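Local coordinates for eukaryotic initiation factor 4F subunit p150 (PDB 2VSO), which forms part of eIF4F, the complex that interacts with the mRNA cap and starts assembly of the translation apparatus, and appears here as its eIF4A-binding MIF4G middle domain, at residues A61-S66 with K105-D110; K41-K46 with S57-I62; E35-M40 with I79-L84; Y128-C133 with N187-K192. All blocks are in the same frame, centred on the assembly; numbering follows the deposited sequence.

How the interactions relate
All four interactions lie in the MIF4G domain, an all-helical array. Interactions 2 and 3 both use helix 33-45 and have centres about 8 Å apart; Met40 CE of interaction 3 packs on Ile59 CG2 of interaction 2 at 3.9 Å. Interaction 1 continues along helix 52-64, its centre about 13 Å from that of interaction 2, where Leu60 CD2 rests 3.5 Å from Glu106 CB. Phe83 and Glu80 carry the packing from interaction 3 to Cys133 and Arg132 of interaction 4, about 18 Å away between centres. Interactions 2 and 4 do not touch, their nearest atoms being about 10 Å apart. Interaction 2 lies closely beside the other protein chain, which leaves interactions 1 and 4 untouched.

Interaction 1. Residues A61-S66 with K105-D110; sequences AIANIS and KELNPD
Asn64 uses its side-chain carbonyl to accept the backbone N-H of Asn108, with Asn64 OD1 and Asn108 N separated by 3.1 Å. The N-H...O angle of 174° makes this bond almost straight at the proton, although the donor is tilted 28° from the carbonyl plane. Asn108 has just one other group in this meeting, its CB, which lies 3.6 Å from Asn64 OD1. The reason is its first torsion: CG sits anti to the backbone N (chi1 -174°), which carries the amide on past Asn64, and the two side chains cross at about a right angle with their amide planes steeply inclined. At the far end of that side chain Asn108 OD1 accepts a weak hydrogen bond from Asp110 N, 3.4 Å away, an Asx turn in form. Leu107 runs alongside Asn64 in the opposite direction, placing CD1 beside OD1, and the same methyl reaches Ala63 CB at 4.4 Å. Leu107 is also the first residue to leave helical geometry after helix 93-106, and the N-H gripped by Asn64 therefore belongs to the chain just beyond that helix end. With an alanine in place of Asn64, Asn108 N would probably lose its acceptor on helix 52-64, and the side of Leu107 CD1 would be left uncovered. The contact joins the last turn of helix 52-64 to the segment leaving helix 93-106. Helix 73-88 lies against both, since its Leu75 touches Ala63 as well as Leu107, while Ile111 from the following loop packs on Asn64.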
loop_
_atom_site.group_PDB
_atom_site.type_symbol
_atom_site.label_atom_id
_atom_site.label_comp_id
_atom_site.label_asym_id
_atom_site.label_seq_id
_atom_site.Cartn_x
_atom_site.Cartn_y
_atom_site.Cartn_z
ATOM N N ALA C 61 -12.849 -19.827 -21.358
ATOM C CA ALA C 61 -12.806 -21.138 -22.000
ATOM C C ALA C 61 -13.089 -22.215 -20.971
ATOM O O ALA C 61 -13.609 -23.284 -21.296
ATOM C CB ALA C 61 -11.454 -21.382 -22.656
ATOM N N ILE C 62 -12.722 -21.937 -19.726
ATOM C CA ILE C 62 -13.004 -22.860 -18.639
ATOM C C ILE C 62 -14.484 -22.769 -18.316
ATOM O O ILE C 62 -15.137 -23.785 -18.083
ATOM C CB ILE C 62 -12.139 -22.545 -17.400
ATOM C CG1 ILE C 62 -10.680 -22.887 -17.674
ATOM C CG2 ILE C 62 -12.603 -23.312 -16.190
ATOM C CD1 ILE C 62 -9.829 -22.874 -16.435
ATOM N N ALA C 63 -15.025 -21.553 -18.331
ATOM C CA ALA C 63 -16.454 -21.383 -18.084
ATOM C C ALA C 63 -17.256 -22.073 -19.179
ATOM O O ALA C 63 -18.250 -22.736 -18.905
ATOM C CB ALA C 63 -16.832 -19.907 -18.002
ATOM N N ASN C 64 -16.799 -21.911 -20.415
ATOM C CA ASN C 64 -17.492 -22.430 -21.578
ATOM C C ASN C 64 -17.588 -23.961 -21.640
ATOM O O ASN C 64 -18.426 -24.496 -22.358
ATOM C CB ASN C 64 -16.863 -21.861 -22.855
ATOM C CG ASN C 64 -17.540 -20.573 -23.316
ATOM O OD1 ASN C 64 -18.535 -20.144 -22.739
ATOM N ND2 ASN C 64 -17.007 -19.964 -24.366
ATOM N N ILE C 65 -16.737 -24.652 -20.882
ATOM C CA ILE C 65 -16.781 -26.106 -20.794
ATOM C C ILE C 65 -18.205 -26.617 -20.559
ATOM O O ILE C 65 -18.529 -27.766 -20.878
ATOM C CB ILE C 65 -15.863 -26.641 -19.677
ATOM C CG1 ILE C 65 -14.452 -26.860 -20.212
ATOM C CG2 ILE C 65 -16.391 -27.946 -19.123
ATOM C CD1 ILE C 65 -13.482 -27.348 -19.161
ATOM N N SER C 66 -19.055 -25.746 -20.023
ATOM C CA SER C 66 -20.412 -26.117 -19.633
ATOM C C SER C 66 -21.374 -26.443 -20.792
ATOM O O SER C 66 -22.518 -26.825 -20.547
ATOM C CB SER C 66 -21.008 -25.044 -18.711
ATOM O OG SER C 66 -20.846 -25.393 -17.345
ATOM N N LYS C 105 -20.910 -11.391 -21.140
ATOM C CA LYS C 105 -21.001 -10.877 -22.500
ATOM C C LYS C 105 -20.606 -11.930 -23.525
ATOM O O LYS C 105 -21.228 -12.042 -24.580
ATOM C CB LYS C 105 -20.110 -9.636 -22.655
ATOM C CG LYS C 105 -20.334 -8.838 -23.935
ATOM C CD LYS C 105 -19.530 -7.541 -23.919
ATOM C CE LYS C 105 -20.032 -6.546 -24.959
ATOM N NZ LYS C 105 -19.370 -5.214 -24.826
ATOM N N GLU C 106 -19.579 -12.709 -23.200
ATOM C CA GLU C 106 -18.944 -13.581 -24.178
ATOM C C GLU C 106 -19.192 -15.074 -23.946
ATOM O O GLU C 106 -18.630 -15.923 -24.639
ATOM C CB GLU C 106 -17.444 -13.274 -24.253
ATOM C CG GLU C 106 -17.145 -11.777 -24.388
ATOM C CD GLU C 106 -15.730 -11.491 -24.831
ATOM O OE1 GLU C 106 -14.976 -12.457 -25.079
ATOM O OE2 GLU C 106 -15.368 -10.297 -24.933
ATOM N N LEU C 107 -20.037 -15.400 -22.981
ATOM C CA LEU C 107 -20.373 -16.795 -22.767
ATOM C C LEU C 107 -21.008 -17.348 -24.025
ATOM O O LEU C 107 -21.740 -16.645 -24.721
ATOM C CB LEU C 107 -21.339 -16.972 -21.599
ATOM C CG LEU C 107 -21.521 -18.436 -21.189
ATOM C CD1 LEU C 107 -20.279 -18.928 -20.474
ATOM C CD2 LEU C 107 -22.764 -18.650 -20.326
ATOM N N ASN C 108 -20.712 -18.610 -24.309
ATOM C CA ASN C 108 -21.328 -19.327 -25.409
ATOM C C ASN C 108 -22.823 -19.412 -25.153
ATOM O O ASN C 108 -23.238 -19.904 -24.108
ATOM C CB ASN C 108 -20.718 -20.723 -25.488
ATOM C CG ASN C 108 -21.189 -21.498 -26.691
ATOM O OD1 ASN C 108 -21.823 -20.954 -27.593
ATOM N ND2 ASN C 108 -20.871 -22.783 -26.714
ATOM N N PRO C 109 -23.645 -18.915 -26.095
ATOM C CA PRO C 109 -25.108 -18.911 -25.921
ATOM C C PRO C 109 -25.731 -20.317 -25.977
ATOM O O PRO C 109 -26.848 -20.510 -25.482
ATOM C CB PRO C 109 -25.607 -18.070 -27.104
ATOM C CG PRO C 109 -24.386 -17.387 -27.671
ATOM C CD PRO C 109 -23.228 -18.276 -27.356
ATOM N N ASP C 110 -25.027 -21.283 -26.567
ATOM C CA ASP C 110 -25.555 -22.643 -26.700
ATOM C C ASP C 110 -25.724 -23.337 -25.343
ATOM O O ASP C 110 -26.295 -24.431 -25.264
ATOM C CB ASP C 110 -24.645 -23.504 -27.591
ATOM C CG ASP C 110 -24.537 -22.978 -29.010
ATOM O OD1 ASP C 110 -25.481 -22.301 -29.476
ATOM O OD2 ASP C 110 -23.502 -23.250 -29.661
#

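Interaction 2. Residues K41-K46 with S57-I62; sequences KSLLNK and SEILAI
Leu43 and Ile59 have matching first torsions, CG and CG1 each lying anti to the carbonyl carbon (chi1 -72° and -69°), which sends the two chains past each other in opposite directions. Their flanks meet where Leu43 CB and Ile59 CG1 are 3.5 Å apart. Beyond that point the two methyls of Leu43 part company. CD1 meets the end of Ile62 tip to tip, 3.7 Å from its CD1, whereas CD2 lies 3.9 Å from Glu58 CB, against a chain that crosses Leu43 at about a right angle. Glu58 OE2 also lies 3.8 Å from Leu43 CD2, while the strongest polar partner of the Glu58 carboxylate is a basic side chain of the other protein chain, bridged through OE1. Leu44 adds a second crossing, its CD2 standing 3.7 Å from Ile59 CD1. An alanine in place of Leu43 would probably open a gap between Glu58, Ile59 and Ile62, and leave the end of Ile62 without its facing methyl. Over these segments the axes approach to 10.1 Å, and their directions differ by 154°. Two consecutive helices, 33-45 and 52-64, packed nearly antiparallel through aliphatic side chains in this way form the kind of helical hairpin from which HEAT-type domains such as MIF4G are built.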
loop_
_atom_site.group_PDB
_atom_site.type_symbol
_atom_site.label_atom_id
_atom_site.label_comp_id
_atom_site.label_asym_id
_atom_site.label_seq_id
_atom_site.Cartn_x
_atom_site.Cartn_y
_atom_site.Cartn_z
ATOM N N LYS C 41 -7.289 -21.087 -9.841
ATOM C CA LYS C 41 -6.354 -20.427 -8.932
ATOM C C LYS C 41 -5.264 -19.769 -9.750
ATOM O O LYS C 41 -4.927 -18.602 -9.555
ATOM C CB LYS C 41 -5.706 -21.415 -7.960
ATOM C CG LYS C 41 -6.436 -21.560 -6.641
ATOM C CD LYS C 41 -5.664 -22.471 -5.694
ATOM C CE LYS C 41 -6.509 -22.873 -4.491
ATOM N NZ LYS C 41 -7.881 -23.301 -4.909
ATOM N N SER C 42 -4.708 -20.540 -10.670
ATOM C CA SER C 42 -3.613 -20.067 -11.498
ATOM C C SER C 42 -4.062 -18.888 -12.346
ATOM O O SER C 42 -3.349 -17.898 -12.468
ATOM C CB SER C 42 -3.081 -21.199 -12.381
ATOM O OG SER C 42 -1.803 -20.877 -12.921
ATOM N N LEU C 43 -5.251 -18.976 -12.920
ATOM C CA LEU C 43 -5.718 -17.891 -13.758
ATOM C C LEU C 43 -6.126 -16.647 -12.963
ATOM O O LEU C 43 -5.978 -15.531 -13.444
ATOM C CB LEU C 43 -6.848 -18.362 -14.658
ATOM C CG LEU C 43 -6.343 -19.291 -15.759
ATOM C CD1 LEU C 43 -7.493 -20.029 -16.434
ATOM C CD2 LEU C 43 -5.548 -18.490 -16.766
ATOM N N LEU C 44 -6.620 -16.829 -11.748
ATOM C CA LEU C 44 -7.024 -15.686 -10.941
ATOM C C LEU C 44 -5.812 -14.976 -10.303
ATOM O O LEU C 44 -5.844 -13.767 -10.075
ATOM C CB LEU C 44 -8.045 -16.107 -9.893
ATOM C CG LEU C 44 -9.446 -16.327 -10.473
ATOM C CD1 LEU C 44 -10.447 -16.623 -9.376
ATOM C CD2 LEU C 44 -9.906 -15.128 -11.292
ATOM N N ASN C 45 -4.752 -15.736 -10.036
ATOM C CA ASN C 45 -3.508 -15.195 -9.493
ATOM C C ASN C 45 -2.751 -14.384 -10.534
ATOM O O ASN C 45 -1.942 -13.530 -10.191
ATOM C CB ASN C 45 -2.585 -16.319 -9.000
ATOM C CG ASN C 45 -3.030 -16.913 -7.679
ATOM O OD1 ASN C 45 -3.668 -16.244 -6.850
ATOM N ND2 ASN C 45 -2.697 -18.188 -7.478
ATOM N N LYS C 46 -3.010 -14.670 -11.805
ATOM C CA LYS C 46 -2.310 -14.025 -12.915
ATOM C C LYS C 46 -3.063 -12.811 -13.441
ATOM O O LYS C 46 -2.542 -12.064 -14.266
ATOM C CB LYS C 46 -2.128 -15.005 -14.077
ATOM C CG LYS C 46 -1.330 -16.208 -13.759
ATOM C CD LYS C 46 -1.136 -17.072 -14.998
ATOM C CE LYS C 46 -0.023 -18.077 -14.767
ATOM N NZ LYS C 46 0.093 -19.027 -15.881
ATOM N N SER C 57 -9.757 -14.363 -21.152
ATOM C CA SER C 57 -10.134 -15.207 -22.280
ATOM C C SER C 57 -9.962 -16.660 -21.882
ATOM O O SER C 57 -10.751 -17.526 -22.267
ATOM C CB SER C 57 -9.279 -14.911 -23.508
ATOM O OG SER C 57 -8.220 -15.845 -23.617
ATOM N N GLU C 58 -8.921 -16.934 -21.110
ATOM C CA GLU C 58 -8.692 -18.301 -20.672
ATOM C C GLU C 58 -9.687 -18.734 -19.599
ATOM O O GLU C 58 -10.133 -19.878 -19.585
ATOM C CB GLU C 58 -7.245 -18.485 -20.226
ATOM C CG GLU C 58 -6.261 -18.045 -21.298
ATOM C CD GLU C 58 -4.991 -18.858 -21.301
ATOM O OE1 GLU C 58 -4.237 -18.768 -22.294
ATOM O OE2 GLU C 58 -4.753 -19.590 -20.316
ATOM N N ILE C 59 -10.058 -17.820 -18.714
ATOM C CA ILE C 59 -11.074 -18.115 -17.710
ATOM C C ILE C 59 -12.448 -18.344 -18.359
ATOM O O ILE C 59 -13.307 -19.033 -17.806
ATOM C CB ILE C 59 -11.155 -16.997 -16.660
ATOM C CG1 ILE C 59 -9.883 -17.006 -15.807
ATOM C CG2 ILE C 59 -12.425 -17.131 -15.789
ATOM C CD1 ILE C 59 -9.752 -15.806 -14.899
ATOM N N LEU C 60 -12.650 -17.774 -19.542
ATOM C CA LEU C 60 -13.921 -17.922 -20.243
ATOM C C LEU C 60 -14.004 -19.260 -21.008
ATOM O O LEU C 60 -15.097 -19.767 -21.271
ATOM C CB LEU C 60 -14.163 -16.722 -21.169
ATOM C CG LEU C 60 -15.223 -16.829 -22.264
ATOM C CD1 LEU C 60 -16.616 -16.896 -21.680
ATOM C CD2 LEU C 60 -15.090 -15.652 -23.222
ATOM N N ALA C 61 -12.849 -19.827 -21.358
ATOM C CA ALA C 61 -12.806 -21.138 -22.000
ATOM C C ALA C 61 -13.089 -22.215 -20.971
ATOM O O ALA C 61 -13.609 -23.284 -21.296
ATOM C CB ALA C 61 -11.454 -21.382 -22.656
ATOM N N ILE C 62 -12.722 -21.937 -19.726
ATOM C CA ILE C 62 -13.004 -22.860 -18.639
ATOM C C ILE C 62 -14.484 -22.769 -18.316
ATOM O O ILE C 62 -15.137 -23.785 -18.083
ATOM C CB ILE C 62 -12.139 -22.545 -17.400
ATOM C CG1 ILE C 62 -10.680 -22.887 -17.674
ATOM C CG2 ILE C 62 -12.603 -23.312 -16.190
ATOM C CD1 ILE C 62 -9.829 -22.874 -16.435
#

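Interaction 3. Residues E35-M40 with I79-L84; sequences EVERKM and IEQIFL
Gln81 reaches from helix 73-88 onto helix 33-45, joining two helices of the HEAT-type MIF4G domain that are separated in sequence by helix 52-64. Its amide NE2 gives a weak hydrogen bond to Val36 O, 3.4 Å away with an N-H...O angle of 163°. The same carbonyl accepts a weak helical bond from Met40 N, so Val36 O is shared between its own helix and the incoming amide. Glu37 flanks that amide with its aliphatic part, Glu37 CG standing 3.4 Å from Gln81 NE2, while its carboxylate plane is turned almost perpendicular to the amide. Met40 CB lies 3.6 Å from Gln81 CD, on the opposite side of the amide plane from Glu37 CG. What brings the Gln81 amide this far is a chain extended beyond CG, with CG anti to the carbonyl carbon (chi1 -84°). It spans segment axes that come no nearer than 10.8 Å and differ in direction by 41°. Further out, Ile59 of helix 52-64 packs against Met40, and Leu31 of the preceding loop touches Val36. The Met40 chain itself bends at both of its outer torsions, which brings CE to 4.2 Å from Ile82 CG1.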
loop_
_atom_site.group_PDB
_atom_site.type_symbol
_atom_site.label_atom_id
_atom_site.label_comp_id
_atom_site.label_asym_id
_atom_site.label_seq_id
_atom_site.Cartn_x
_atom_site.Cartn_y
_atom_site.Cartn_z
ATOM N N GLU C 35 -9.128 -30.165 -11.120
ATOM C CA GLU C 35 -8.486 -29.577 -12.292
ATOM C C GLU C 35 -9.047 -28.199 -12.641
ATOM O O GLU C 35 -8.357 -27.381 -13.261
ATOM C CB GLU C 35 -8.597 -30.516 -13.495
ATOM C CG GLU C 35 -7.642 -31.698 -13.440
ATOM C CD GLU C 35 -7.861 -32.687 -14.567
ATOM O OE1 GLU C 35 -8.882 -32.566 -15.276
ATOM O OE2 GLU C 35 -7.014 -33.587 -14.742
ATOM N N VAL C 36 -10.298 -27.952 -12.240
ATOM C CA VAL C 36 -10.954 -26.665 -12.480
ATOM C C VAL C 36 -10.708 -25.645 -11.359
ATOM O O VAL C 36 -10.864 -24.447 -11.567
ATOM C CB VAL C 36 -12.477 -26.817 -12.713
ATOM C CG1 VAL C 36 -13.232 -25.551 -12.277
ATOM C CG2 VAL C 36 -12.753 -27.123 -14.171
ATOM N N GLU C 37 -10.340 -26.115 -10.171
ATOM C CA GLU C 37 -9.980 -25.204 -9.093
ATOM C C GLU C 37 -8.511 -24.803 -9.216
ATOM O O GLU C 37 -8.112 -23.715 -8.793
ATOM C CB GLU C 37 -10.255 -25.825 -7.720
ATOM C CG GLU C 37 -11.672 -25.610 -7.234
ATOM C CD GLU C 37 -11.965 -26.348 -5.941
ATOM O OE1 GLU C 37 -11.015 -26.551 -5.151
ATOM O OE2 GLU C 37 -13.146 -26.719 -5.716
ATOM N N ARG C 38 -7.715 -25.685 -9.810
ATOM C CA ARG C 38 -6.293 -25.426 -9.934
ATOM C C ARG C 38 -6.051 -24.463 -11.081
ATOM O O ARG C 38 -5.369 -23.457 -10.908
ATOM C CB ARG C 38 -5.490 -26.728 -10.081
ATOM C CG ARG C 38 -5.609 -27.667 -8.862
ATOM C CD ARG C 38 -4.849 -28.983 -9.040
ATOM N NE ARG C 38 -3.408 -28.818 -8.880
ATOM C CZ ARG C 38 -2.768 -28.872 -7.714
ATOM N NH1 ARG C 38 -3.442 -29.092 -6.591
ATOM N NH2 ARG C 38 -1.451 -28.702 -7.673
ATOM N N LYS C 39 -6.629 -24.736 -12.242
ATOM C CA LYS C 39 -6.468 -23.819 -13.361
ATOM C C LYS C 39 -7.034 -22.466 -13.030
ATOM O O LYS C 39 -6.520 -21.449 -13.498
ATOM C CB LYS C 39 -7.103 -24.353 -14.634
ATOM C CG LYS C 39 -6.187 -25.322 -15.363
ATOM C CD LYS C 39 -6.949 -26.317 -16.219
ATOM C CE LYS C 39 -6.007 -27.386 -16.738
ATOM N NZ LYS C 39 -6.692 -28.320 -17.672
ATOM N N MET C 40 -8.081 -22.444 -12.209
ATOM C CA MET C 40 -8.708 -21.182 -11.830
ATOM C C MET C 40 -7.888 -20.398 -10.809
ATOM O O MET C 40 -7.813 -19.176 -10.897
ATOM C CB MET C 40 -10.127 -21.395 -11.319
ATOM C CG MET C 40 -11.163 -21.545 -12.411
ATOM S SD MET C 40 -11.299 -20.092 -13.455
ATOM C CE MET C 40 -12.032 -18.911 -12.318
ATOM N N ILE C 79 -17.797 -19.016 -11.386
ATOM C CA ILE C 79 -18.355 -17.829 -10.727
ATOM C C ILE C 79 -18.014 -17.839 -9.239
ATOM O O ILE C 79 -17.636 -16.826 -8.669
ATOM C CB ILE C 79 -19.902 -17.734 -10.838
ATOM C CG1 ILE C 79 -20.373 -17.604 -12.290
ATOM C CG2 ILE C 79 -20.413 -16.579 -10.018
ATOM C CD1 ILE C 79 -19.358 -17.011 -13.208
ATOM N N GLU C 80 -18.165 -18.992 -8.606
ATOM C CA GLU C 80 -18.026 -19.076 -7.163
ATOM C C GLU C 80 -16.595 -18.775 -6.747
ATOM O O GLU C 80 -16.337 -18.237 -5.665
ATOM C CB GLU C 80 -18.411 -20.462 -6.686
ATOM C CG GLU C 80 -18.244 -20.663 -5.195
ATOM C CD GLU C 80 -18.204 -22.129 -4.802
ATOM O OE1 GLU C 80 -18.286 -22.416 -3.591
ATOM O OE2 GLU C 80 -18.085 -22.990 -5.703
ATOM N N GLN C 81 -15.665 -19.126 -7.624
ATOM C CA GLN C 81 -14.255 -18.924 -7.357
ATOM C C GLN C 81 -13.834 -17.479 -7.594
ATOM O O GLN C 81 -12.906 -16.988 -6.951
ATOM C CB GLN C 81 -13.415 -19.845 -8.231
ATOM C CG GLN C 81 -13.240 -21.229 -7.685
ATOM C CD GLN C 81 -12.307 -22.052 -8.548
ATOM O OE1 GLN C 81 -11.113 -21.765 -8.640
ATOM N NE2 GLN C 81 -12.847 -23.085 -9.186
ATOM N N ILE C 82 -14.501 -16.811 -8.531
ATOM C CA ILE C 82 -14.214 -15.413 -8.807
ATOM C C ILE C 82 -14.660 -14.579 -7.625
ATOM O O ILE C 82 -13.996 -13.613 -7.258
ATOM C CB ILE C 82 -14.907 -14.899 -10.081
ATOM C CG1 ILE C 82 -14.354 -15.613 -11.311
ATOM C CG2 ILE C 82 -14.690 -13.403 -10.221
ATOM C CD1 ILE C 82 -15.015 -15.205 -12.602
ATOM N N PHE C 83 -15.779 -14.966 -7.023
ATOM C CA PHE C 83 -16.260 -14.295 -5.816
ATOM C C PHE C 83 -15.327 -14.505 -4.635
ATOM O O PHE C 83 -15.022 -13.565 -3.900
ATOM C CB PHE C 83 -17.667 -14.744 -5.441
ATOM C CG PHE C 83 -18.751 -13.931 -6.073
ATOM C CD1 PHE C 83 -19.595 -13.155 -5.295
ATOM C CD2 PHE C 83 -18.936 -13.939 -7.446
ATOM C CE1 PHE C 83 -20.615 -12.413 -5.877
ATOM C CE2 PHE C 83 -19.943 -13.184 -8.031
ATOM C CZ PHE C 83 -20.779 -12.418 -7.245
ATOM N N LEU C 84 -14.879 -15.738 -4.442
ATOM C CA LEU C 84 -13.946 -16.018 -3.358
ATOM C C LEU C 84 -12.665 -15.183 -3.531
ATOM O O LEU C 84 -12.155 -14.620 -2.565
ATOM C CB LEU C 84 -13.646 -17.518 -3.279
ATOM C CG LEU C 84 -14.857 -18.409 -2.954
ATOM C CD1 LEU C 84 -14.502 -19.876 -3.040
ATOM C CD2 LEU C 84 -15.427 -18.101 -1.591
#

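Interaction 4. Residues Y128-C133 with N187-K192; sequences YLVARC and NLLTGK
Val130 and Leu189 mark the closest backbone approach, 6.5 Å from CA to CA, between a continuous helix at 128-133 and a turn that becomes helical only from about residue 191. The turn follows a Schellman motif: Asn187, with its positive phi of 62°, is the C-prime residue that ends helix 163-185, and Leu188 N returns to Leu183 O. In this HEAT-type, all-helical MIF4G domain the contact thus sets the connection between helices 163-185 and 191-206 against the flank of helix 122-139. Leu189 makes the largest single contribution. Its CG stands anti to the carbonyl carbon (chi1 -71°), and the forked end comes down on one side of the helix. There CD2 lies 3.9 Å from Val130 CG2, the two side chains running past each other in opposite directions, and both methyls face the sulfur one turn on: Cys133 SG is 3.9 Å from Leu189 CD1 and equally far from Leu189 CD2. Leu188 continues the apolar strip toward the start of the segment, where Leu129 CD1 sits 3.7 Å from Leu188 CB as the two chains pass at a slant. Nothing polar bonds across the two segments, and the fit rests on aliphatic groups and the sulfur. Helix 163-185 backs Leu189 through Ile180 and Leu183, and helix 93-106 presents Cys100 to both Leu129 and Leu188. At the outer edge Lys192 extends the apolar part of its chain, straight beyond CG, over Val130, whose CG1 is 4.2 Å from Lys192 CE.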
loop_
_atom_site.group_PDB
_atom_site.type_symbol
_atom_site.label_atom_id
_atom_site.label_comp_id
_atom_site.label_asym_id
_atom_site.label_seq_id
_atom_site.Cartn_x
_atom_site.Cartn_y
_atom_site.Cartn_z
ATOM N N TYR C 128 -26.690 -16.387 -12.356
ATOM C CA TYR C 128 -25.625 -16.994 -11.562
ATOM C C TYR C 128 -24.963 -15.991 -10.591
ATOM O O TYR C 128 -24.758 -16.296 -9.408
ATOM C CB TYR C 128 -24.571 -17.609 -12.474
ATOM C CG TYR C 128 -24.880 -18.998 -12.951
ATOM C CD1 TYR C 128 -26.174 -19.363 -13.310
ATOM C CD2 TYR C 128 -23.882 -19.947 -13.057
ATOM C CE1 TYR C 128 -26.462 -20.645 -13.752
ATOM C CE2 TYR C 128 -24.158 -21.231 -13.501
ATOM C CZ TYR C 128 -25.451 -21.573 -13.846
ATOM O OH TYR C 128 -25.728 -22.846 -14.287
ATOM N N LEU C 129 -24.630 -14.797 -11.087
ATOM C CA LEU C 129 -24.024 -13.769 -10.241
ATOM C C LEU C 129 -24.895 -13.455 -9.022
ATOM O O LEU C 129 -24.428 -13.488 -7.884
ATOM C CB LEU C 129 -23.757 -12.482 -11.032
ATOM C CG LEU C 129 -22.780 -12.562 -12.202
ATOM C CD1 LEU C 129 -22.638 -11.207 -12.868
ATOM C CD2 LEU C 129 -21.439 -13.077 -11.752
ATOM N N VAL C 130 -26.161 -13.146 -9.263
ATOM C CA VAL C 130 -27.081 -12.859 -8.167
ATOM C C VAL C 130 -27.136 -14.009 -7.159
ATOM O O VAL C 130 -26.925 -13.803 -5.965
ATOM C CB VAL C 130 -28.510 -12.568 -8.670
ATOM C CG1 VAL C 130 -29.281 -11.776 -7.627
ATOM C CG2 VAL C 130 -28.465 -11.811 -9.988
ATOM N N ALA C 131 -27.410 -15.213 -7.652
ATOM C CA ALA C 131 -27.560 -16.398 -6.801
ATOM C C ALA C 131 -26.347 -16.589 -5.913
ATOM O O ALA C 131 -26.463 -17.017 -4.763
ATOM C CB ALA C 131 -27.801 -17.672 -7.657
ATOM N N ARG C 132 -25.180 -16.268 -6.456
ATOM C CA ARG C 132 -23.942 -16.394 -5.703
ATOM C C ARG C 132 -23.692 -15.256 -4.702
ATOM O O ARG C 132 -22.966 -15.465 -3.731
ATOM C CB ARG C 132 -22.754 -16.568 -6.653
ATOM C CG ARG C 132 -21.412 -16.564 -5.981
ATOM C CD ARG C 132 -21.315 -17.661 -4.967
ATOM N NE ARG C 132 -21.464 -18.973 -5.579
ATOM C CZ ARG C 132 -21.675 -20.085 -4.885
ATOM N NH1 ARG C 132 -21.762 -20.025 -3.566
ATOM N NH2 ARG C 132 -21.808 -21.249 -5.506
ATOM N N CYS C 133 -24.277 -14.072 -4.903
ATOM C CA CYS C 133 -24.076 -13.010 -3.891
ATOM C C CYS C 133 -24.943 -13.366 -2.711
ATOM O O CYS C 133 -24.529 -13.242 -1.564
ATOM C CB CYS C 133 -24.449 -11.589 -4.366
ATOM S SG CYS C 133 -23.693 -11.020 -5.889
ATOM N N ASN C 187 -23.866 -2.877 -14.082
ATOM C CA ASN C 187 -25.203 -3.392 -14.367
ATOM C C ASN C 187 -25.211 -4.921 -14.518
ATOM O O ASN C 187 -25.911 -5.480 -15.371
ATOM C CB ASN C 187 -25.806 -2.703 -15.597
ATOM C CG ASN C 187 -25.831 -1.189 -15.461
ATOM O OD1 ASN C 187 -26.391 -0.653 -14.506
ATOM N ND2 ASN C 187 -25.223 -0.491 -16.420
ATOM N N LEU C 188 -24.409 -5.579 -13.687
ATOM C CA LEU C 188 -24.396 -7.025 -13.588
ATOM C C LEU C 188 -25.214 -7.496 -12.374
ATOM O O LEU C 188 -25.271 -8.688 -12.064
ATOM C CB LEU C 188 -22.968 -7.550 -13.494
ATOM C CG LEU C 188 -21.988 -7.144 -14.592
ATOM C CD1 LEU C 188 -20.649 -7.876 -14.447
ATOM C CD2 LEU C 188 -22.585 -7.419 -15.939
ATOM N N LEU C 189 -25.854 -6.546 -11.702
ATOM C CA LEU C 189 -26.762 -6.831 -10.597
ATOM C C LEU C 189 -27.856 -5.775 -10.565
ATOM O O LEU C 189 -27.650 -4.638 -10.994
ATOM C CB LEU C 189 -26.038 -6.833 -9.246
ATOM C CG LEU C 189 -25.058 -7.936 -8.843
ATOM C CD1 LEU C 189 -24.354 -7.579 -7.540
ATOM C CD2 LEU C 189 -25.773 -9.248 -8.690
ATOM N N THR C 190 -29.016 -6.158 -10.044
ATOM C CA THR C 190 -30.141 -5.246 -9.912
ATOM C C THR C 190 -30.059 -4.542 -8.565
ATOM O O THR C 190 -29.230 -4.893 -7.723
ATOM C CB THR C 190 -31.501 -5.983 -10.023
ATOM O OG1 THR C 190 -31.680 -6.854 -8.895
ATOM C CG2 THR C 190 -31.566 -6.797 -11.305
ATOM N N GLY C 191 -30.927 -3.555 -8.366
ATOM C CA GLY C 191 -30.958 -2.800 -7.130
ATOM C C GLY C 191 -31.337 -3.633 -5.921
ATOM O O GLY C 191 -30.930 -3.316 -4.807
ATOM N N LYS C 192 -32.112 -4.697 -6.126
ATOM C CA LYS C 192 -32.627 -5.476 -5.004
ATOM C C LYS C 192 -31.497 -5.993 -4.126
ATOM O O LYS C 192 -31.650 -6.107 -2.911
ATOM C CB LYS C 192 -33.523 -6.630 -5.477
ATOM C CG LYS C 192 -32.793 -7.929 -5.812
ATOM C CD LYS C 192 -33.776 -9.085 -6.009
ATOM C CE LYS C 192 -33.076 -10.366 -6.457
ATOM N NZ LYS C 192 -34.029 -11.507 -6.606
#